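Side-chain contact in tumor necrosis factor receptor superfamily member 16 (Rattus norvegicus, PDB 1SG1), which probably binds nerve growth factor and related neurotrophins at the cell surface through an extended chain of cysteine-rich repeats: residues 146-151 with 156-161. Sequence-based numbering, arbitrary orientation.
Sequences ERQLRE and ADAECE
Arg150 and Glu159 face each other where two irregular, antiparallel runs, 146-151 and 156-161, fold back on one another in the last cysteine-rich region of this tumor necrosis factor receptor fold. Backbone bonding is sparse. Glu159 N donates to Arg150 O at 2.9 Å with an N-H...O angle of 162°, while a second bond, from Leu149 N to Glu159 O, is weak and the position of its acceptor uncertain. Gln148 lies at the centre of an inverse gamma turn, and CA-H...O contacts supplement the backbone bonding, among them one from Cys160 CA to Arg147 O.

Charge pairing is loose. With CG anti to the backbone N (chi1 176°), Arg150 runs extended across Glu159, and its methylene CD, 3.3 Å from Glu159 OE2, does the touching; the nearest guanidinium approach, NE to OE2, is 4.4 Å. In Arg147 it is CB that touches, 3.7 Å from Glu161 OE1. Its NH1 stays 4.6 Å from Glu161 OE2, an oxygen well off the guanidinium plane, so that no N-H points at it; guanidinium and carboxylate planes stand 80° apart. Both pairs are therefore probably electrostatic attractions at an exposed surface rather than salt bridges.

Apolar packing is thin: Leu149 crosses Glu161 at about a right angle, its CD1 3.7 Å from Glu161 CG.

The Glu146 carboxylate reaches the other run beside the Cys142-Cys160 disulfide, with OE1 accepting a hydrogen bond from Glu143 N. An alanine here, lacking the carboxylate, would probably leave Glu143 N without this acceptor and uncover one side of the Cys160 CB. OE2 turns to the chain terminus, 2.6 Å from Glu161 O, and OE1 rests 3.3 Å from Cys160 CB.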
# COMPACT_ATOMS: atom_id res chain seq x y z
N GLU C 146 -41.73 20.82 -2.49
CA GLU C 146 -41.67 19.45 -2.95
C GLU C 146 -42.54 18.46 -2.17
O GLU C 146 -42.68 18.55 -0.96
CB GLU C 146 -40.23 18.96 -2.96
CG GLU C 146 -39.30 19.80 -3.81
CD GLU C 146 -37.97 19.10 -4.04
OE1 GLU C 146 -37.35 18.65 -3.04
OE2 GLU C 146 -37.54 19.01 -5.21
N ARG C 147 -43.12 17.52 -2.91
CA ARG C 147 -43.97 16.48 -2.35
C ARG C 147 -43.12 15.35 -1.76
O ARG C 147 -42.44 14.64 -2.50
CB ARG C 147 -44.90 15.94 -3.44
CG ARG C 147 -45.95 14.95 -2.97
CD ARG C 147 -46.92 14.65 -4.10
NE ARG C 147 -47.91 13.62 -3.76
CZ ARG C 147 -48.66 12.99 -4.66
NH1 ARG C 147 -48.53 13.29 -5.95
NH2 ARG C 147 -49.52 12.07 -4.29
N GLN C 148 -43.13 15.22 -0.43
CA GLN C 148 -42.38 14.17 0.24
C GLN C 148 -43.08 12.87 -0.07
O GLN C 148 -43.98 12.47 0.65
CB GLN C 148 -42.37 14.39 1.75
CG GLN C 148 -41.44 13.46 2.54
CD GLN C 148 -40.97 14.06 3.85
OE1 GLN C 148 -39.82 13.91 4.23
NE2 GLN C 148 -41.86 14.73 4.54
N LEU C 149 -42.67 12.23 -1.17
CA LEU C 149 -43.25 10.99 -1.64
C LEU C 149 -43.04 9.86 -0.65
O LEU C 149 -43.91 9.03 -0.44
CB LEU C 149 -42.63 10.61 -2.98
CG LEU C 149 -43.07 11.41 -4.21
CD1 LEU C 149 -41.98 11.39 -5.27
CD2 LEU C 149 -44.37 10.83 -4.73
N ARG C 150 -41.86 9.85 -0.06
CA ARG C 150 -41.48 8.85 0.93
C ARG C 150 -40.62 9.57 1.97
O ARG C 150 -39.78 10.38 1.62
CB ARG C 150 -40.70 7.73 0.25
CG ARG C 150 -40.15 6.68 1.20
CD ARG C 150 -39.60 5.46 0.46
NE ARG C 150 -39.28 4.38 1.40
CZ ARG C 150 -39.30 3.09 1.09
NH1 ARG C 150 -39.62 2.70 -0.14
NH2 ARG C 150 -38.99 2.18 2.02
N GLU C 151 -40.86 9.29 3.24
CA GLU C 151 -40.09 9.92 4.32
C GLU C 151 -38.85 9.12 4.64
O GLU C 151 -38.76 7.96 4.30
CB GLU C 151 -40.94 10.06 5.58
CG GLU C 151 -41.57 8.75 6.01
CD GLU C 151 -42.77 8.96 6.91
OE1 GLU C 151 -42.58 9.40 8.07
OE2 GLU C 151 -43.90 8.68 6.44
N ALA C 156 -34.20 3.83 4.40
CA ALA C 156 -34.38 4.42 3.08
C ALA C 156 -34.43 5.93 3.19
O ALA C 156 -35.09 6.48 4.06
CB ALA C 156 -35.63 3.89 2.41
N ASP C 157 -33.71 6.60 2.30
CA ASP C 157 -33.67 8.06 2.29
C ASP C 157 -35.00 8.63 1.79
O ASP C 157 -35.78 7.94 1.13
CB ASP C 157 -32.52 8.53 1.39
CG ASP C 157 -32.46 10.04 1.25
OD1 ASP C 157 -32.67 10.76 2.25
OD2 ASP C 157 -32.19 10.50 0.14
N ALA C 158 -35.25 9.90 2.10
CA ALA C 158 -36.47 10.56 1.68
C ALA C 158 -36.51 10.73 0.16
O ALA C 158 -35.48 10.71 -0.52
CB ALA C 158 -36.56 11.91 2.36
N GLU C 159 -37.70 10.89 -0.39
CA GLU C 159 -37.87 11.08 -1.82
C GLU C 159 -38.62 12.37 -2.08
O GLU C 159 -39.45 12.78 -1.26
CB GLU C 159 -38.65 9.90 -2.42
CG GLU C 159 -37.78 8.68 -2.66
CD GLU C 159 -38.59 7.44 -3.03
OE1 GLU C 159 -39.44 7.53 -3.95
OE2 GLU C 159 -38.36 6.38 -2.40
N CYS C 160 -38.33 13.03 -3.20
CA CYS C 160 -39.04 14.27 -3.54
C CYS C 160 -39.31 14.36 -5.05
O CYS C 160 -39.11 13.38 -5.77
CB CYS C 160 -38.25 15.47 -3.05
SG CYS C 160 -37.39 15.14 -1.48
N GLU C 161 -39.79 15.50 -5.53
CA GLU C 161 -40.12 15.63 -6.96
C GLU C 161 -39.34 16.70 -7.72
O GLU C 161 -38.73 17.57 -7.08
CB GLU C 161 -41.62 15.89 -7.13
CG GLU C 161 -42.51 14.84 -6.49
CD GLU C 161 -43.89 14.77 -7.11
OE1 GLU C 161 -44.60 15.80 -7.12
OE2 GLU C 161 -44.27 13.69 -7.58
OXT GLU C 161 -39.39 16.65 -8.97